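Farnesyltransferase, putative (PDB 3WCA) probably condenses two molecules of farnesyl diphosphate into squalene with magnesium and NAD(P)H, and here holds a thio analogue of that substrate. Local coordinates at residues A[197-202]-A[286-291]; A[280-285]-A[314-319]; A[205-210]-A[304-309]; A[328-333]-A[356-361]. The protein carries 1 engineered substitution. One frame throughout, in Å; residues are numbered along the deposited sequence.

Contact 1 of 4, residues A[197-202]-A[286-291]; sequences GLFLQK and MAMATL. With FPS (S-[(2E,6E)-3,7,11-trimethyldodeca-2,6,10-trienyl] trihydrogen thiodiphosphate), chain E.
Phe199 and Leu200, consecutive on helix 191-207, meet Ala287, Met288 and Leu291 of helix 274-294 in a buried, wholly apolar contact of the all-helical squalene synthase fold. The local axes pass 9.5 Å apart at an angle of 41°. With CG anti to the backbone N (chi1 -172°), Phe199 reaches across this gap and sets the outer end of its ring among three partners: CE2 approaches Ala287 CB at 3.6 Å, and CE1 approaches Leu291 CD2 at 3.8 Å. Met288 takes the CZ corner. Bends at both chi2 and chi3 curl its chain back until CE lies 3.8 Å from Phe199 CZ, an apolar touch, while SD stands obliquely 5.3 Å from the centroid of the Phe199 ring, a Met-aromatic contact. Leu200 illustrates how one forked side chain can serve two surfaces. Its CD2 branch rests on Ala287 CB at 3.7 Å, whereas CD1 touches C8 of the bound farnesyl analogue at 3.8 Å. Gly197, with no side chain to intervene, lets the farnesyl chain come close, CA to C10 being 3.7 Å, so the helix that packs into the core is also a wall of the ligand pocket. Behind it lies helix 154-179, where Asp158 shares Lys202 NZ with Asp256 and His260; beyond helix 274-294, Met288 is backed by helix 322-338 and Met286 by helix 309-318.

Contact 2 of 4, residues A[280-285]-A[314-319]; sequences SAIPQV and RIFHYS
Ile282 is the main bump of this antiparallel helix pair, in which helix 274-294 crosses the last turn of helix 309-318 at 149° within the all-helical synthase fold. It fits between Phe316 and Ser319. With CG1 beside the backbone N (chi1 -71°), the CG2 methyl, anti to that N, lies over one face of the Phe316 ring, 3.7 Å from its centroid, in a CH-pi contact; CD1 reaches the same ring at CD2, also 3.7 Å away. CG1 fills the other side of the notch, against Ser319 CB. One turn on, Val285 is the second bump, with its two methyls parted: CG1 packs 3.6 Å from Ile315 CG2, while CG2 faces Ser319 OG at 3.8 Å. Ala281 CB fits more loosely, 4.3 Å from Ser319 CB. Helix 40-45 adds Val45 beside both Ile282 and Phe316, and helix 322-338 lies against Val285. The hollow that receives Ile282 and Val285 is formed where helix 309-318 ends, since Ser319 is the first residue to leave the helical conformation. There the Ile315 carbonyl oxygen is gripped twice, from opposite faces of its plane, by Ser319 N and by Ser319 OG, the latter at 2.9 Å.

Contact 3 of 4, residues A[205-210]-A[304-309]; sequences IIRDFY and KVKTTR
Arg207 and Asp208, at the break between helices 191-207 and 209-213, meet Lys304, Val305 and Lys306 of the loop that leads to helix 309-318. Asp208 opens the second aspartate-rich motif (DxxED) of the squalene synthase family, although in this complex its side chain lies about 10 Å from the bound magnesium ion. Before the break, Ile206 is turned to the interior, where it packs on Leu291 and Val294 of helix 274-294. Arg207 does most of the work across the contact. Its chain, extended through chi1 and chi2, runs against the loop, with CD 3.5 Å from Val305 O and 3.7 Å from Lys304 CG. A bend at chi3 (56°) then turns the guanidinium group toward Asp208, which it grips side-on with two nitrogens in a salt bridge. NE bonds OD1 at 2.7 Å from above the carboxylate plane, whereas NH2 meets OD2 on its syn side in a nearly straight bond of 2.9 Å. NH1 comes 3.8 Å from Lys306 NZ, near the diphosphate end of the bound analogue, whose negative charge may ease the meeting of two cations. Asp208 occupies the N-cap position of the next helix without making a capping bond. Phe209 follows, its ring meeting those of Trp222 and Phe301. The two backbones are joined by one water, which donates to Arg207 O at 2.9 Å and accepts from Val305 N at 2.8 Å.

Contact 4 of 4, residues A[328-333]-A[356-361]; sequences MLKTYT and DAIRAM
Between Thr333 and Met361 no aromatic ring takes part; the flat group that matters is the Leu329 carbonyl, whose oxygen is reached by Thr333 N and Thr333 OG1 from opposite faces of its plane. This is an antiparallel pair, helix 322-338 against helix 347-362, inclined at 161°, with local axes 9.9 Å apart. The Thr333 hydroxyl turns back into its own helix, with a hydrogen bond of 2.6 Å from OG1 to Leu329 O, leaving CG2 of the same threonine to pack 3.7 Å from Ile358 CG1. Met361 enters from the other helix: its SD settles 3.5 Å from Lys330 CA and also touches Leu329 CB. Lys330 slides past it in the opposite direction, bending at chi3 and chi4 so that its NZ passes Met361 CB on the way to its hydrogen-bond partner, Gln365 OE1. Helix 261-269 closes on Met361 through Val261 and Val265. At the far tip of that methionine, CE lies 3.3 Å from Thr333 OG1.

No direct hydrogen bond crosses any contact; 1, 2 and 4 are buried helix-helix interfaces, whereas contact 3, at the surface, is linked by one water. Contact 1 lies deepest, about 7 Å from the centre of the chain, and alone touches the farnesyl chain. It shares helix 274-294 with contact 2 and helix 191-207 with contact 3, so the latter helix both walls the farnesyl chain and brings the Arg207 side chain about 4 Å from the analogue. Contact 4, about 20 Å from the centre, joins the two last helices and meets contacts 1 and 2 through helix 322-338. In contacts 2 and 4 a hydroxyl bonds a carbonyl four residues earlier; the salt bridge of contact 3 is likewise local.

Contact 1 of 4, residues A[197-202]-A[286-291]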
loop_
_atom_site.group_PDB
_atom_site.type_symbol
_atom_site.label_atom_id
_atom_site.label_comp_id
_atom_site.label_asym_id
_atom_site.label_seq_id
_atom_site.Cartn_x
_atom_site.Cartn_y
_atom_site.Cartn_z
ATOM N N GLY A 197 3.831 -0.542 -5.353
ATOM C CA GLY A 197 2.757 -0.955 -4.474
ATOM C C GLY A 197 3.251 -1.857 -3.348
ATOM O O GLY A 197 2.809 -1.727 -2.204
ATOM N N LEU A 198 4.179 -2.761 -3.662
ATOM C CA LEU A 198 4.689 -3.675 -2.653
ATOM C C LEU A 198 5.474 -2.979 -1.565
ATOM O O LEU A 198 5.356 -3.342 -0.399
ATOM C CB LEU A 198 5.544 -4.778 -3.287
ATOM C CG LEU A 198 4.790 -6.092 -3.531
ATOM C CD1 LEU A 198 3.608 -5.834 -4.434
ATOM C CD2 LEU A 198 5.723 -7.132 -4.157
ATOM N N PHE A 199 6.263 -1.974 -1.928
ATOM C CA PHE A 199 7.035 -1.261 -0.928
ATOM C C PHE A 199 6.118 -0.626 0.100
ATOM O O PHE A 199 6.401 -0.668 1.296
ATOM C CB PHE A 199 7.910 -0.177 -1.556
ATOM C CG PHE A 199 8.870 0.466 -0.572
ATOM C CD1 PHE A 199 9.801 -0.315 0.119
ATOM C CD2 PHE A 199 8.834 1.836 -0.328
ATOM C CE1 PHE A 199 10.681 0.256 1.038
ATOM C CE2 PHE A 199 9.710 2.425 0.592
ATOM C CZ PHE A 199 10.633 1.645 1.275
ATOM N N LEU A 200 5.018 -0.036 -0.360
ATOM C CA LEU A 200 4.085 0.594 0.559
ATOM C C LEU A 200 3.356 -0.435 1.417
ATOM O O LEU A 200 3.282 -0.292 2.635
ATOM C CB LEU A 200 3.030 1.436 -0.188
ATOM C CG LEU A 200 3.464 2.589 -1.107
ATOM C CD1 LEU A 200 2.220 3.420 -1.493
ATOM C CD2 LEU A 200 4.488 3.470 -0.396
ATOM N N GLN A 201 2.820 -1.471 0.778
ATOM C CA GLN A 201 2.068 -2.468 1.506
ATOM C C GLN A 201 2.946 -3.165 2.540
ATOM O O GLN A 201 2.538 -3.330 3.674
ATOM C CB GLN A 201 1.454 -3.492 0.535
ATOM C CG GLN A 201 0.469 -4.478 1.184
ATOM C CD GLN A 201 -0.735 -3.789 1.831
ATOM O OE1 GLN A 201 -1.333 -2.888 1.252
ATOM N NE2 GLN A 201 -1.097 -4.226 3.030
ATOM N N LYS A 202 4.155 -3.543 2.153
ATOM C CA LYS A 202 5.044 -4.242 3.070
ATOM C C LYS A 202 5.467 -3.393 4.268
ATOM O O LYS A 202 5.540 -3.899 5.389
ATOM C CB LYS A 202 6.273 -4.777 2.319
ATOM C CG LYS A 202 5.936 -5.925 1.367
ATOM C CD LYS A 202 7.187 -6.626 0.856
ATOM C CE LYS A 202 6.841 -7.751 -0.112
ATOM N NZ LYS A 202 8.062 -8.441 -0.636
ATOM N N MET A 286 7.411 8.552 2.544
ATOM C CA MET A 286 6.846 8.299 3.871
ATOM C C MET A 286 7.103 6.850 4.305
ATOM O O MET A 286 7.356 6.575 5.473
ATOM C CB MET A 286 5.344 8.526 3.844
ATOM C CG MET A 286 4.966 9.893 3.392
ATOM S SD MET A 286 4.497 10.832 4.798
ATOM C CE MET A 286 2.730 10.862 4.464
ATOM N N ALA A 287 7.002 5.930 3.353
ATOM C CA ALA A 287 7.221 4.520 3.630
ATOM C C ALA A 287 8.671 4.290 4.036
ATOM O O ALA A 287 8.943 3.552 4.983
ATOM C CB ALA A 287 6.874 3.678 2.399
ATOM N N MET A 288 9.600 4.928 3.330
ATOM C CA MET A 288 11.008 4.767 3.662
ATOM C C MET A 288 11.317 5.374 5.031
ATOM O O MET A 288 12.169 4.855 5.756
ATOM C CB MET A 288 11.901 5.387 2.587
ATOM C CG MET A 288 13.398 5.143 2.816
ATOM S SD MET A 288 13.941 3.403 2.646
ATOM C CE MET A 288 14.000 3.316 0.928
ATOM N N ALA A 289 10.621 6.456 5.396
ATOM C CA ALA A 289 10.841 7.077 6.704
ATOM C C ALA A 289 10.327 6.122 7.785
ATOM O O ALA A 289 10.990 5.912 8.809
ATOM C CB ALA A 289 10.115 8.432 6.807
ATOM N N THR A 290 9.152 5.544 7.559
ATOM C CA THR A 290 8.589 4.598 8.513
ATOM C C THR A 290 9.517 3.378 8.637
ATOM O O THR A 290 9.836 2.931 9.740
ATOM C CB THR A 290 7.218 4.110 8.054
ATOM O OG1 THR A 290 6.316 5.214 8.011
ATOM C CG2 THR A 290 6.668 3.058 8.998
ATOM N N LEU A 291 9.947 2.859 7.492
ATOM C CA LEU A 291 10.819 1.705 7.447
ATOM C C LEU A 291 12.127 1.950 8.206
ATOM O O LEU A 291 12.631 1.053 8.883
ATOM C CB LEU A 291 11.132 1.336 5.994
ATOM C CG LEU A 291 11.763 -0.050 5.830
ATOM C CD1 LEU A 291 10.698 -1.125 6.141
ATOM C CD2 LEU A 291 12.326 -0.208 4.422
HETATM C C1 FPS E . -3.613 1.256 2.834
HETATM S S1 FPS E . -5.026 2.465 2.828
HETATM C C2 FPS E . -3.206 0.910 1.369
HETATM C C3 FPS E . -1.954 0.669 0.812
HETATM C C4 FPS E . -0.653 0.690 1.583
HETATM C C5 FPS E . -1.906 0.384 -0.672
HETATM C C6 FPS E . -2.114 1.583 -1.649
HETATM C C7 FPS E . -1.143 1.387 -2.793
HETATM C C8 FPS E . -0.730 2.312 -3.672
HETATM C C10 FPS E . 0.262 1.830 -4.748
HETATM C C9 FPS E . -1.191 3.774 -3.653
HETATM C C11 FPS E . 1.183 2.933 -5.219
HETATM C C12 FPS E . 1.750 2.556 -6.563
HETATM C C13 FPS E . 2.066 3.422 -7.552
HETATM C C14 FPS E . 1.887 4.942 -7.446
HETATM C C15 FPS E . 2.638 2.842 -8.844
HETATM P PA FPS E . -4.329 4.380 3.197
HETATM O O1A FPS E . -3.176 4.720 2.210
HETATM O O2A FPS E . -5.487 5.323 2.988
HETATM O O3A FPS E . -3.988 4.732 4.799
HETATM P PB FPS E . -3.093 3.994 6.033
HETATM O O1B FPS E . -2.220 5.038 6.791
HETATM O O2B FPS E . -4.088 3.386 7.086
HETATM O O3B FPS E . -2.079 2.944 5.416
#

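Contact 2 of 4, residues A[280-285]-A[314-319]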
loop_
_atom_site.group_PDB
_atom_site.type_symbol
_atom_site.label_atom_id
_atom_site.label_comp_id
_atom_site.label_asym_id
_atom_site.label_seq_id
_atom_site.Cartn_x
_atom_site.Cartn_y
_atom_site.Cartn_z
ATOM N N SER A 280 2.758 10.412 -6.504
ATOM C CA SER A 280 3.441 9.113 -6.492
ATOM C C SER A 280 4.622 9.005 -5.522
ATOM O O SER A 280 4.852 7.955 -4.912
ATOM C CB SER A 280 3.940 8.779 -7.906
ATOM O OG SER A 280 2.854 8.650 -8.824
ATOM N N ALA A 281 5.349 10.105 -5.371
ATOM C CA ALA A 281 6.536 10.159 -4.526
ATOM C C ALA A 281 6.309 10.235 -3.027
ATOM O O ALA A 281 6.979 9.547 -2.264
ATOM C CB ALA A 281 7.403 11.332 -4.951
ATOM N N ILE A 282 5.377 11.081 -2.612
ATOM C CA ILE A 282 5.114 11.282 -1.198
ATOM C C ILE A 282 4.888 10.016 -0.387
ATOM O O ILE A 282 5.506 9.839 0.652
ATOM C CB ILE A 282 3.951 12.279 -1.016
ATOM C CG1 ILE A 282 4.447 13.677 -1.424
ATOM C CG2 ILE A 282 3.420 12.251 0.421
ATOM C CD1 ILE A 282 3.349 14.741 -1.498
ATOM N N PRO A 283 4.007 9.119 -0.847
ATOM C CA PRO A 283 3.791 7.897 -0.073
ATOM C C PRO A 283 5.065 7.044 -0.003
ATOM O O PRO A 283 5.338 6.410 1.019
ATOM C CB PRO A 283 2.660 7.206 -0.837
ATOM C CG PRO A 283 1.894 8.395 -1.447
ATOM C CD PRO A 283 3.056 9.201 -1.969
ATOM N N GLN A 284 5.845 7.033 -1.079
ATOM C CA GLN A 284 7.075 6.259 -1.087
ATOM C C GLN A 284 8.074 6.836 -0.082
ATOM O O GLN A 284 8.687 6.095 0.682
ATOM C CB GLN A 284 7.710 6.236 -2.487
ATOM C CG GLN A 284 6.860 5.576 -3.588
ATOM C CD GLN A 284 6.526 4.128 -3.293
ATOM O OE1 GLN A 284 7.338 3.397 -2.721
ATOM N NE2 GLN A 284 5.333 3.702 -3.686
ATOM N N VAL A 285 8.248 8.153 -0.078
ATOM C CA VAL A 285 9.184 8.755 0.867
ATOM C C VAL A 285 8.718 8.504 2.315
ATOM O O VAL A 285 9.532 8.257 3.203
ATOM C CB VAL A 285 9.336 10.262 0.610
ATOM C CG1 VAL A 285 10.223 10.887 1.676
ATOM C CG2 VAL A 285 9.934 10.486 -0.774
ATOM N N ARG A 314 7.404 18.127 6.184
ATOM C CA ARG A 314 8.608 18.352 5.400
ATOM C C ARG A 314 8.611 17.474 4.160
ATOM O O ARG A 314 8.984 17.924 3.073
ATOM C CB ARG A 314 9.852 18.064 6.237
ATOM C CG ARG A 314 11.173 18.460 5.578
ATOM C CD ARG A 314 12.371 17.971 6.402
ATOM N NE ARG A 314 12.254 18.373 7.799
ATOM C CZ ARG A 314 12.287 17.536 8.837
ATOM N NH1 ARG A 314 12.437 16.224 8.656
ATOM N NH2 ARG A 314 12.164 18.015 10.067
ATOM N N ILE A 315 8.211 16.216 4.323
ATOM C CA ILE A 315 8.175 15.290 3.193
ATOM C C ILE A 315 7.163 15.788 2.149
ATOM O O ILE A 315 7.445 15.806 0.954
ATOM C CB ILE A 315 7.802 13.863 3.661
ATOM C CG1 ILE A 315 8.990 13.258 4.423
ATOM C CG2 ILE A 315 7.365 13.003 2.449
ATOM C CD1 ILE A 315 8.703 11.936 5.128
ATOM N N PHE A 316 5.990 16.198 2.604
ATOM C CA PHE A 316 4.992 16.714 1.689
ATOM C C PHE A 316 5.496 17.957 0.957
ATOM O O PHE A 316 5.202 18.162 -0.229
ATOM C CB PHE A 316 3.709 17.062 2.436
ATOM C CG PHE A 316 2.699 15.956 2.446
ATOM C CD1 PHE A 316 2.822 14.887 3.331
ATOM C CD2 PHE A 316 1.623 15.978 1.564
ATOM C CE1 PHE A 316 1.880 13.851 3.342
ATOM C CE2 PHE A 316 0.681 14.955 1.564
ATOM C CZ PHE A 316 0.811 13.888 2.458
ATOM N N HIS A 317 6.278 18.768 1.654
ATOM C CA HIS A 317 6.781 19.992 1.068
ATOM C C HIS A 317 7.813 19.849 -0.033
ATOM O O HIS A 317 7.710 20.517 -1.062
ATOM C CB HIS A 317 7.368 20.912 2.139
ATOM C CG HIS A 317 7.910 22.186 1.574
ATOM N ND1 HIS A 317 7.097 23.234 1.195
ATOM C CD2 HIS A 317 9.167 22.533 1.208
ATOM C CE1 HIS A 317 7.829 24.168 0.615
ATOM N NE2 HIS A 317 9.088 23.767 0.608
ATOM N N TYR A 318 8.805 18.994 0.178
ATOM C CA TYR A 318 9.879 18.831 -0.793
ATOM C C TYR A 318 9.761 17.765 -1.870
ATOM O O TYR A 318 10.488 17.825 -2.858
ATOM C CB TYR A 318 11.206 18.633 -0.058
ATOM C CG TYR A 318 11.714 19.876 0.632
ATOM C CD1 TYR A 318 12.397 20.862 -0.079
ATOM C CD2 TYR A 318 11.500 20.074 1.996
ATOM C CE1 TYR A 318 12.857 22.017 0.554
ATOM C CE2 TYR A 318 11.950 21.221 2.638
ATOM C CZ TYR A 318 12.629 22.190 1.912
ATOM O OH TYR A 318 13.080 23.330 2.549
ATOM N N SER A 319 8.871 16.793 -1.699
ATOM C CA SER A 319 8.722 15.735 -2.698
ATOM C C SER A 319 7.934 16.192 -3.924
ATOM O O SER A 319 6.974 15.532 -4.323
ATOM C CB SER A 319 8.020 14.519 -2.091
ATOM O OG SER A 319 8.695 14.062 -0.936
#

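Contact 3 of 4, residues A[205-210]-A[304-309]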
loop_
_atom_site.group_PDB
_atom_site.type_symbol
_atom_site.label_atom_id
_atom_site.label_comp_id
_atom_site.label_asym_id
_atom_site.label_seq_id
_atom_site.Cartn_x
_atom_site.Cartn_y
_atom_site.Cartn_z
ATOM N N ILE A 205 2.556 -3.478 6.545
ATOM C CA ILE A 205 2.399 -4.787 7.180
ATOM C C ILE A 205 3.424 -4.951 8.311
ATOM O O ILE A 205 3.117 -5.504 9.381
ATOM C CB ILE A 205 2.545 -5.933 6.131
ATOM C CG1 ILE A 205 1.216 -6.108 5.388
ATOM C CG2 ILE A 205 2.941 -7.252 6.815
ATOM C CD1 ILE A 205 1.274 -7.083 4.206
ATOM N N ILE A 206 4.636 -4.453 8.076
ATOM C CA ILE A 206 5.689 -4.521 9.073
ATOM C C ILE A 206 5.351 -3.631 10.272
ATOM O O ILE A 206 5.432 -4.075 11.423
ATOM C CB ILE A 206 7.042 -4.068 8.492
ATOM C CG1 ILE A 206 7.532 -5.082 7.463
ATOM C CG2 ILE A 206 8.061 -3.894 9.610
ATOM C CD1 ILE A 206 8.812 -4.671 6.748
ATOM N N ARG A 207 4.972 -2.383 9.996
ATOM C CA ARG A 207 4.638 -1.421 11.049
ATOM C C ARG A 207 3.433 -1.830 11.884
ATOM O O ARG A 207 3.419 -1.606 13.096
ATOM C CB ARG A 207 4.349 -0.023 10.457
ATOM C CG ARG A 207 3.932 1.040 11.518
ATOM C CD ARG A 207 3.063 2.179 10.926
ATOM N NE ARG A 207 1.862 1.659 10.268
ATOM C CZ ARG A 207 1.163 2.318 9.342
ATOM N NH1 ARG A 207 1.546 3.537 8.968
ATOM N NH2 ARG A 207 0.102 1.748 8.760
ATOM N N ASP A 208 2.426 -2.419 11.241
ATOM C CA ASP A 208 1.196 -2.799 11.934
ATOM C C ASP A 208 1.143 -4.201 12.536
ATOM O O ASP A 208 0.070 -4.672 12.902
ATOM C CB ASP A 208 -0.013 -2.618 11.001
ATOM C CG ASP A 208 -0.172 -1.181 10.514
ATOM O OD1 ASP A 208 0.283 -0.260 11.220
ATOM O OD2 ASP A 208 -0.766 -0.975 9.428
ATOM N N PHE A 209 2.289 -4.867 12.649
ATOM C CA PHE A 209 2.315 -6.214 13.215
ATOM C C PHE A 209 1.528 -6.384 14.515
ATOM O O PHE A 209 0.632 -7.221 14.593
ATOM C CB PHE A 209 3.752 -6.669 13.469
ATOM C CG PHE A 209 3.847 -8.008 14.164
ATOM C CD1 PHE A 209 3.749 -9.191 13.445
ATOM C CD2 PHE A 209 3.997 -8.080 15.547
ATOM C CE1 PHE A 209 3.798 -10.420 14.088
ATOM C CE2 PHE A 209 4.046 -9.316 16.197
ATOM C CZ PHE A 209 3.946 -10.480 15.465
ATOM N N TYR A 210 1.874 -5.609 15.541
ATOM C CA TYR A 210 1.208 -5.733 16.835
ATOM C C TYR A 210 -0.291 -5.499 16.764
ATOM O O TYR A 210 -1.082 -6.294 17.270
ATOM C CB TYR A 210 1.809 -4.761 17.846
ATOM C CG TYR A 210 1.315 -4.978 19.263
ATOM C CD1 TYR A 210 1.606 -6.155 19.952
ATOM C CD2 TYR A 210 0.567 -4.001 19.920
ATOM C CE1 TYR A 210 1.168 -6.355 21.260
ATOM C CE2 TYR A 210 0.122 -4.191 21.230
ATOM C CZ TYR A 210 0.429 -5.369 21.891
ATOM O OH TYR A 210 0.005 -5.551 23.188
ATOM N N LYS A 304 2.390 1.301 17.730
ATOM C CA LYS A 304 2.592 1.745 16.357
ATOM C C LYS A 304 3.673 2.805 16.294
ATOM O O LYS A 304 3.558 3.856 16.917
ATOM C CB LYS A 304 1.323 2.343 15.751
ATOM C CG LYS A 304 1.522 2.689 14.274
ATOM C CD LYS A 304 0.523 3.682 13.740
ATOM C CE LYS A 304 -0.871 3.116 13.671
ATOM N NZ LYS A 304 -1.773 4.116 13.029
ATOM N N VAL A 305 4.720 2.531 15.531
ATOM C CA VAL A 305 5.814 3.476 15.376
ATOM C C VAL A 305 5.461 4.414 14.213
ATOM O O VAL A 305 5.157 3.964 13.104
ATOM C CB VAL A 305 7.129 2.717 15.110
ATOM C CG1 VAL A 305 8.251 3.686 14.794
ATOM C CG2 VAL A 305 7.486 1.877 16.348
ATOM N N LYS A 306 5.480 5.718 14.488
ATOM C CA LYS A 306 5.133 6.738 13.500
ATOM C C LYS A 306 6.120 7.892 13.429
ATOM O O LYS A 306 6.772 8.223 14.413
ATOM C CB LYS A 306 3.754 7.328 13.810
ATOM C CG LYS A 306 2.584 6.527 13.263
ATOM C CD LYS A 306 1.382 7.434 13.006
ATOM C CE LYS A 306 0.602 6.977 11.768
ATOM N NZ LYS A 306 1.462 6.981 10.534
ATOM N N THR A 307 6.213 8.510 12.256
ATOM C CA THR A 307 7.097 9.649 12.070
ATOM C C THR A 307 6.438 10.837 12.755
ATOM O O THR A 307 5.269 10.791 13.123
ATOM C CB THR A 307 7.276 9.989 10.577
ATOM O OG1 THR A 307 6.030 10.453 10.041
ATOM C CG2 THR A 307 7.723 8.753 9.801
ATOM N N THR A 308 7.186 11.905 12.941
ATOM C CA THR A 308 6.605 13.081 13.565
ATOM C C THR A 308 5.743 13.793 12.533
ATOM O O THR A 308 5.851 13.545 11.329
ATOM C CB THR A 308 7.695 14.029 14.063
ATOM O OG1 THR A 308 8.357 14.626 12.943
ATOM C CG2 THR A 308 8.724 13.250 14.892
ATOM N N ARG A 309 4.868 14.665 13.009
ATOM C CA ARG A 309 3.997 15.414 12.128
ATOM C C ARG A 309 4.836 16.439 11.379
ATOM O O ARG A 309 4.483 16.849 10.287
ATOM C CB ARG A 309 2.897 16.097 12.935
ATOM C CG ARG A 309 3.420 17.018 14.029
ATOM C CD ARG A 309 2.259 17.691 14.738
ATOM N NE ARG A 309 2.696 18.416 15.925
ATOM C CZ ARG A 309 1.920 19.234 16.621
ATOM N NH1 ARG A 309 0.661 19.439 16.249
ATOM N NH2 ARG A 309 2.402 19.849 17.689
HETATM O O HOH W 1 5.144 -0.150 14.886
#

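Contact 4 of 4, residues A[328-333]-A[356-361]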
loop_
_atom_site.group_PDB
_atom_site.type_symbol
_atom_site.label_atom_id
_atom_site.label_comp_id
_atom_site.label_asym_id
_atom_site.label_seq_id
_atom_site.Cartn_x
_atom_site.Cartn_y
_atom_site.Cartn_z
ATOM N N MET A 328 15.967 12.955 0.033
ATOM C CA MET A 328 15.258 12.572 1.254
ATOM C C MET A 328 15.260 11.046 1.419
ATOM O O MET A 328 15.358 10.544 2.532
ATOM C CB MET A 328 13.822 13.094 1.254
ATOM C CG MET A 328 13.720 14.582 1.560
ATOM S SD MET A 328 12.019 15.107 1.834
ATOM C CE MET A 328 11.468 15.221 0.146
ATOM N N LEU A 329 15.157 10.313 0.312
ATOM C CA LEU A 329 15.174 8.851 0.369
ATOM C C LEU A 329 16.574 8.386 0.770
ATOM O O LEU A 329 16.733 7.421 1.520
ATOM C CB LEU A 329 14.812 8.237 -0.988
ATOM C CG LEU A 329 13.370 8.345 -1.492
ATOM C CD1 LEU A 329 13.271 7.759 -2.901
ATOM C CD2 LEU A 329 12.435 7.607 -0.546
ATOM N N LYS A 330 17.589 9.075 0.260
ATOM C CA LYS A 330 18.960 8.729 0.599
ATOM C C LYS A 330 19.140 8.966 2.098
ATOM O O LYS A 330 19.666 8.114 2.823
ATOM C CB LYS A 330 19.944 9.595 -0.186
ATOM C CG LYS A 330 21.393 9.155 -0.020
ATOM C CD LYS A 330 22.364 10.213 -0.496
ATOM C CE LYS A 330 23.073 9.761 -1.747
ATOM N NZ LYS A 330 22.080 9.343 -2.772
ATOM N N THR A 331 18.687 10.128 2.557
ATOM C CA THR A 331 18.780 10.480 3.969
ATOM C C THR A 331 18.151 9.426 4.878
ATOM O O THR A 331 18.757 9.012 5.864
ATOM C CB THR A 331 18.088 11.824 4.271
ATOM O OG1 THR A 331 18.817 12.892 3.651
ATOM C CG2 THR A 331 18.033 12.062 5.768
ATOM N N TYR A 332 16.927 9.015 4.562
ATOM C CA TYR A 332 16.254 8.012 5.368
ATOM C C TYR A 332 16.916 6.649 5.223
ATOM O O TYR A 332 17.030 5.904 6.189
ATOM C CB TYR A 332 14.778 7.937 4.994
ATOM C CG TYR A 332 13.984 9.082 5.577
ATOM C CD1 TYR A 332 13.869 9.238 6.956
ATOM C CD2 TYR A 332 13.388 10.037 4.752
ATOM C CE1 TYR A 332 13.181 10.317 7.506
ATOM C CE2 TYR A 332 12.700 11.123 5.286
ATOM C CZ TYR A 332 12.598 11.260 6.657
ATOM O OH TYR A 332 11.904 12.327 7.185
ATOM N N THR A 333 17.357 6.322 4.017
ATOM C CA THR A 333 18.022 5.052 3.791
ATOM C C THR A 333 19.281 5.007 4.650
ATOM O O THR A 333 19.607 3.971 5.229
ATOM C CB THR A 333 18.440 4.881 2.322
ATOM O OG1 THR A 333 17.278 4.920 1.482
ATOM C CG2 THR A 333 19.175 3.549 2.135
ATOM N N ASP A 356 22.558 -1.069 -2.642
ATOM C CA ASP A 356 21.816 -1.145 -3.899
ATOM C C ASP A 356 20.866 0.043 -4.009
ATOM O O ASP A 356 20.739 0.644 -5.073
ATOM C CB ASP A 356 20.984 -2.421 -3.983
ATOM C CG ASP A 356 21.794 -3.607 -4.403
ATOM O OD1 ASP A 356 22.721 -3.409 -5.218
ATOM O OD2 ASP A 356 21.499 -4.729 -3.935
ATOM N N ALA A 357 20.196 0.362 -2.902
ATOM C CA ALA A 357 19.249 1.469 -2.861
ATOM C C ALA A 357 19.948 2.808 -3.092
ATOM O O ALA A 357 19.559 3.577 -3.961
ATOM C CB ALA A 357 18.522 1.482 -1.510
ATOM N N ILE A 358 20.979 3.079 -2.302
ATOM C CA ILE A 358 21.730 4.320 -2.419
ATOM C C ILE A 358 22.376 4.420 -3.792
ATOM O O ILE A 358 22.458 5.494 -4.382
ATOM C CB ILE A 358 22.815 4.395 -1.326
ATOM C CG1 ILE A 358 22.140 4.459 0.045
ATOM C CG2 ILE A 358 23.718 5.605 -1.545
ATOM C CD1 ILE A 358 23.103 4.480 1.194
ATOM N N ARG A 359 22.825 3.287 -4.302
ATOM C CA ARG A 359 23.462 3.263 -5.604
ATOM C C ARG A 359 22.444 3.671 -6.655
ATOM O O ARG A 359 22.731 4.482 -7.532
ATOM C CB ARG A 359 24.001 1.860 -5.884
ATOM C CG ARG A 359 24.788 1.732 -7.162
ATOM C CD ARG A 359 25.559 0.420 -7.186
ATOM N NE ARG A 359 26.634 0.393 -6.195
ATOM C CZ ARG A 359 26.604 -0.316 -5.069
ATOM N NH1 ARG A 359 25.548 -1.067 -4.781
ATOM N NH2 ARG A 359 27.634 -0.274 -4.232
ATOM N N ALA A 360 21.243 3.114 -6.546
ATOM C CA ALA A 360 20.169 3.406 -7.480
ATOM C C ALA A 360 19.804 4.885 -7.430
ATOM O O ALA A 360 19.422 5.474 -8.434
ATOM C CB ALA A 360 18.956 2.552 -7.148
ATOM N N MET A 361 19.922 5.478 -6.248
ATOM C CA MET A 361 19.618 6.893 -6.057
ATOM C C MET A 361 20.689 7.767 -6.709
ATOM O O MET A 361 20.374 8.644 -7.520
ATOM C CB MET A 361 19.528 7.209 -4.563
ATOM C CG MET A 361 18.248 6.723 -3.895
ATOM S SD MET A 361 18.403 6.515 -2.111
ATOM C CE MET A 361 17.401 5.054 -1.856
#